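Local coordinates for natterin-like protein (Lethenteron camtschaticum, PDB 6IUL) that is a lamprey immune protein with cytotoxic activity, probably recognising cell-surface glycans through a jacalin-like lectin domain and forming membrane pores through an aerolysin-type module, at residues F19-G23 with R53-F57; L33-V37 with G58-S62. One frame throughout, in Å; residues are numbered along the deposited sequence.

Interaction 1: F19-G23 with R53-F57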
loop_
_atom_site.group_PDB
_atom_site.type_symbol
_atom_site.label_atom_id
_atom_site.label_comp_id
_atom_site.label_asym_id
_atom_site.label_seq_id
_atom_site.Cartn_x
_atom_site.Cartn_y
_atom_site.Cartn_z
ATOM N N PHE A 19 0.189 43.661 4.373
ATOM C CA PHE A 19 -0.196 42.427 5.080
ATOM C C PHE A 19 0.469 41.247 4.456
ATOM O O PHE A 19 0.836 41.284 3.268
ATOM C CB PHE A 19 -1.721 42.258 5.105
ATOM C CG PHE A 19 -2.372 42.130 3.731
ATOM C CD1 PHE A 19 -2.440 40.904 3.105
ATOM C CD2 PHE A 19 -2.889 43.233 3.075
ATOM C CE1 PHE A 19 -3.013 40.773 1.860
ATOM C CE2 PHE A 19 -3.456 43.127 1.827
ATOM C CZ PHE A 19 -3.547 41.876 1.221
ATOM N N SER A 20 0.647 40.210 5.254
ATOM C CA SER A 20 1.147 38.920 4.790
ATOM C C SER A 20 0.519 37.805 5.588
ATOM O O SER A 20 0.578 37.817 6.787
ATOM C CB SER A 20 2.680 38.841 4.928
ATOM O OG SER A 20 3.216 37.731 4.205
ATOM N N PHE A 21 -0.081 36.834 4.907
ATOM C CA PHE A 21 -0.724 35.711 5.550
ATOM C C PHE A 21 -0.124 34.513 4.835
ATOM O O PHE A 21 -0.461 34.214 3.659
ATOM C CB PHE A 21 -2.253 35.787 5.352
ATOM C CG PHE A 21 -3.019 34.681 6.012
ATOM C CD1 PHE A 21 -2.922 34.492 7.362
ATOM C CD2 PHE A 21 -3.829 33.837 5.282
ATOM C CE1 PHE A 21 -3.603 33.485 7.980
ATOM C CE2 PHE A 21 -4.514 32.812 5.889
ATOM C CZ PHE A 21 -4.426 32.650 7.237
ATOM N N ASN A 22 0.755 33.822 5.543
ATOM C CA ASN A 22 1.680 32.864 4.918
ATOM C C ASN A 22 1.808 31.614 5.757
ATOM O O ASN A 22 2.137 31.715 6.921
ATOM C CB ASN A 22 3.042 33.552 4.797
ATOM C CG ASN A 22 4.059 32.733 4.034
ATOM O OD1 ASN A 22 3.832 31.575 3.747
ATOM N ND2 ASN A 22 5.197 33.336 3.686
ATOM N N GLY A 23 1.577 30.443 5.178
ATOM C CA GLY A 23 1.737 29.162 5.897
ATOM C C GLY A 23 3.127 28.551 5.810
ATOM O O GLY A 23 3.342 27.400 6.217
ATOM N N ARG A 53 -5.827 28.170 10.297
ATOM C CA ARG A 53 -5.676 29.606 10.403
ATOM C C ARG A 53 -6.613 30.285 9.395
ATOM O O ARG A 53 -6.906 29.745 8.327
ATOM C CB ARG A 53 -4.233 30.037 10.153
ATOM C CG ARG A 53 -3.224 29.614 11.234
ATOM C CD ARG A 53 -1.809 29.905 10.755
ATOM N NE ARG A 53 -1.552 31.336 10.606
ATOM C CZ ARG A 53 -0.575 31.864 9.871
ATOM N NH1 ARG A 53 -0.437 33.193 9.782
ATOM N NH2 ARG A 53 0.247 31.091 9.168
ATOM N N ARG A 54 -7.028 31.491 9.720
ATOM C CA ARG A 54 -8.019 32.213 8.945
ATOM C C ARG A 54 -7.834 33.705 9.160
ATOM O O ARG A 54 -7.677 34.160 10.286
ATOM C CB ARG A 54 -9.393 31.755 9.424
ATOM C CG ARG A 54 -10.522 32.641 9.035
ATOM C CD ARG A 54 -11.832 32.008 9.395
ATOM N NE ARG A 54 -12.060 31.991 10.824
ATOM C CZ ARG A 54 -12.930 32.747 11.453
ATOM N NH1 ARG A 54 -13.642 33.644 10.805
ATOM N NH2 ARG A 54 -13.065 32.624 12.761
ATOM N N GLU A 55 -7.833 34.467 8.083
ATOM C CA GLU A 55 -7.698 35.897 8.224
ATOM C C GLU A 55 -8.359 36.692 7.097
ATOM O O GLU A 55 -8.467 36.219 5.982
ATOM C CB GLU A 55 -6.210 36.262 8.349
ATOM C CG GLU A 55 -5.984 37.538 9.167
ATOM C CD GLU A 55 -4.511 37.826 9.504
ATOM O OE1 GLU A 55 -4.178 39.017 9.703
ATOM O OE2 GLU A 55 -3.685 36.894 9.530
ATOM N N THR A 56 -8.708 37.941 7.407
ATOM C CA THR A 56 -9.406 38.825 6.530
ATOM C C THR A 56 -8.653 40.127 6.310
ATOM O O THR A 56 -8.107 40.727 7.230
ATOM C CB THR A 56 -10.805 39.130 7.117
ATOM O OG1 THR A 56 -11.554 37.909 7.248
ATOM C CG2 THR A 56 -11.564 40.060 6.179
ATOM N N PHE A 57 -8.631 40.568 5.065
ATOM C CA PHE A 57 -8.064 41.826 4.688
ATOM C C PHE A 57 -9.042 42.623 3.867
ATOM O O PHE A 57 -9.866 42.020 3.140
ATOM C CB PHE A 57 -6.793 41.560 3.876
ATOM C CG PHE A 57 -5.831 40.655 4.588
ATOM C CD1 PHE A 57 -5.091 41.121 5.671
ATOM C CD2 PHE A 57 -5.725 39.330 4.226
ATOM C CE1 PHE A 57 -4.247 40.268 6.375
ATOM C CE2 PHE A 57 -4.889 38.492 4.897
ATOM C CZ PHE A 57 -4.152 38.959 5.976
HETATM O O HOH W 1 1.539 34.689 8.049
#

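Interaction 2: L33-V37 with G58-S62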
loop_
_atom_site.group_PDB
_atom_site.type_symbol
_atom_site.label_atom_id
_atom_site.label_comp_id
_atom_site.label_asym_id
_atom_site.label_seq_id
_atom_site.Cartn_x
_atom_site.Cartn_y
_atom_site.Cartn_z
ATOM N N LEU A 33 -10.756 30.333 -0.152
ATOM C CA LEU A 33 -10.695 31.761 -0.381
ATOM C C LEU A 33 -12.095 32.311 -0.582
ATOM O O LEU A 33 -12.941 31.687 -1.226
ATOM C CB LEU A 33 -9.933 32.004 -1.655
ATOM C CG LEU A 33 -9.839 33.398 -2.193
ATOM C CD1 LEU A 33 -9.083 34.231 -1.193
ATOM C CD2 LEU A 33 -9.147 33.496 -3.565
ATOM N N SER A 34 -12.344 33.497 -0.051
ATOM C CA SER A 34 -13.572 34.211 -0.286
ATOM C C SER A 34 -13.268 35.683 -0.602
ATOM O O SER A 34 -12.461 36.305 0.062
ATOM C CB SER A 34 -14.484 34.078 0.937
ATOM O OG SER A 34 -15.654 34.820 0.737
ATOM N N VAL A 35 -13.946 36.229 -1.617
ATOM C CA VAL A 35 -13.639 37.526 -2.158
ATOM C C VAL A 35 -14.899 38.387 -2.263
ATOM O O VAL A 35 -15.959 37.953 -2.761
ATOM C CB VAL A 35 -12.998 37.423 -3.559
ATOM C CG1 VAL A 35 -12.644 38.800 -4.116
ATOM C CG2 VAL A 35 -11.726 36.590 -3.520
ATOM N N SER A 36 -14.776 39.609 -1.774
ATOM C CA SER A 36 -15.787 40.620 -1.918
ATOM C C SER A 36 -15.323 41.634 -2.961
ATOM O O SER A 36 -14.155 42.039 -2.979
ATOM C CB SER A 36 -16.072 41.341 -0.582
ATOM O OG SER A 36 -16.736 40.467 0.334
ATOM N N VAL A 37 -16.245 42.021 -3.839
ATOM C CA VAL A 37 -15.963 42.968 -4.914
ATOM C C VAL A 37 -16.886 44.200 -4.805
ATOM O O VAL A 37 -18.018 44.103 -4.415
ATOM C CB VAL A 37 -16.111 42.318 -6.277
ATOM C CG1 VAL A 37 -15.143 41.156 -6.408
ATOM C CG2 VAL A 37 -17.537 41.835 -6.541
ATOM N N GLY A 58 -8.936 43.957 3.933
ATOM C CA GLY A 58 -9.923 44.865 3.306
ATOM C C GLY A 58 -11.242 44.691 4.010
ATOM O O GLY A 58 -11.237 44.476 5.226
ATOM N N ALA A 59 -12.367 44.704 3.277
ATOM C CA ALA A 59 -13.703 44.604 3.871
ATOM C C ALA A 59 -14.530 43.564 3.152
ATOM O O ALA A 59 -14.498 43.475 1.928
ATOM C CB ALA A 59 -14.400 45.953 3.773
ATOM N N MET A 60 -15.267 42.768 3.915
ATOM C CA MET A 60 -16.121 41.733 3.350
ATOM C C MET A 60 -17.590 42.107 3.501
ATOM O O MET A 60 -17.994 42.585 4.571
ATOM C CB MET A 60 -15.855 40.370 4.025
ATOM C CG MET A 60 -14.434 39.862 3.817
ATOM S SD MET A 60 -14.171 39.352 2.120
ATOM C CE MET A 60 -14.953 37.735 2.134
ATOM N N ASP A 61 -18.392 41.833 2.466
ATOM C CA ASP A 61 -19.809 42.157 2.485
ATOM C C ASP A 61 -20.644 41.007 1.882
ATOM O O ASP A 61 -20.120 39.945 1.635
ATOM C CB ASP A 61 -20.061 43.507 1.813
ATOM C CG ASP A 61 -19.683 43.530 0.316
ATOM O OD1 ASP A 61 -19.489 42.437 -0.300
ATOM O OD2 ASP A 61 -19.579 44.663 -0.236
ATOM N N SER A 62 -21.932 41.249 1.647
ATOM C CA SER A 62 -22.854 40.265 1.138
ATOM C C SER A 62 -22.541 39.848 -0.317
ATOM O O SER A 62 -23.020 38.827 -0.780
ATOM C CB SER A 62 -24.290 40.789 1.257
ATOM O OG SER A 62 -24.492 41.871 0.322
HETATM O O HOH W 2 -19.572 45.415 -2.940
#

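Interaction 1: F19-G23 with R53-F57
Phe19-Asn22 and Arg54-Phe57 run antiparallel at 156°, their axes 9.0 Å apart at the closest, too far for strand pairing, so side chains fill the gap between two sheets. Phe19 and Phe57 meet as an offset stack, ring centroids 4.1 Å apart and planes only 14° from parallel. Phe19 CD1 sits over the centre of the Phe57 ring, whereas Phe57 CB stands almost straight above the Phe19 ring. At the edge of the Phe57 ring, near its plane, Phe57 CZ meets Phe21 CB at 3.7 Å. Phe21 swings CG anti to its backbone N, which sends the ring across to the other strand. There Glu55 CB covers one face, and Glu55 OE2 comes to 3.3 Å from Phe21 CD1. The Arg53 guanidinium passes the same ring steeply inclined, the planes 67° apart. A bend at chi3 turns the guanidinium across to the backbone of 19-23, where Arg53 NH2 donates to Asn22 O (3.0 Å). This donor stands above the carbonyl plane, yet the oxygen lies close to the guanidinium plane. Arg53 NH1 reaches Asn22 N through a water that accepts from both. Aromatic packing thus gives way along the strands to polar contacts, and the bond plus the water bridge should restrain the rotation of the guanidinium beside Phe21.

Interaction 2: L33-V37 with G58-S62
Ser36 meets the loop 58-62 chiefly through its hydroxyl. With OG anti to its carbonyl carbon (chi1 -70°), the side chain accepts a nearly straight hydrogen bond from Asp61 N, 3.0 Å from Ser36 OG. The same oxygen lies 3.3 Å from Met60 SD, so the loop's main chain and the thioether crowd one small hydroxyl. Met60 folds rather than stretches: chi2 (-71°) and chi3 (-79°) both turn, curling the chain back along strand 30-37. Its methyl therefore ends beside Ser34, two residues back along the strand and on the same side as Ser36, with Met60 CE lying 3.3 Å from Ser34 OG. Asp61 brings its carboxylate round to the same serine: Asp61 OD1 lies 3.6 Å from Ser36 CB and is hydrogen-bonded to Ser63 OG. The other oxygen, Asp61 OD2, forms a salt bridge with Arg43 and accepts a hydrogen bond from a water at 2.8 Å. The salt bridge and the Ser63 bond tie the carboxylate to strand 42-49 and to its own loop. What results is a loop crossing from strand 54-58 to strand 65-68, over the end of a four-stranded antiparallel sheet whose order makes it a Greek key, the recurring unit of the jacalin-like beta-prism.

Both contacts belong to the jacalin-like lectin domain, their centres 14 Å apart, and along the chain their segments alternate: 19-23, 33-37, 53-57, 58-62. Strand 54-58 belongs to the four-stranded sheet that also holds 30-37, and the chain leaves interaction 1 at Phe57 to enter interaction 2 at Gly58. Interaction 1 joins an outermost strand of that sheet to strand 17-22, which pairs with 124-131 in the neighbouring sheet. Interaction 2 involves strand 30-37 of the same sheet and the loop joining its strands 54-58 and 65-68. One contact thus packs sheet on sheet and the other lays a connecting loop against the end of a sheet, inside the domain that probably serves recognition, away from the elongated aerolysin-like part.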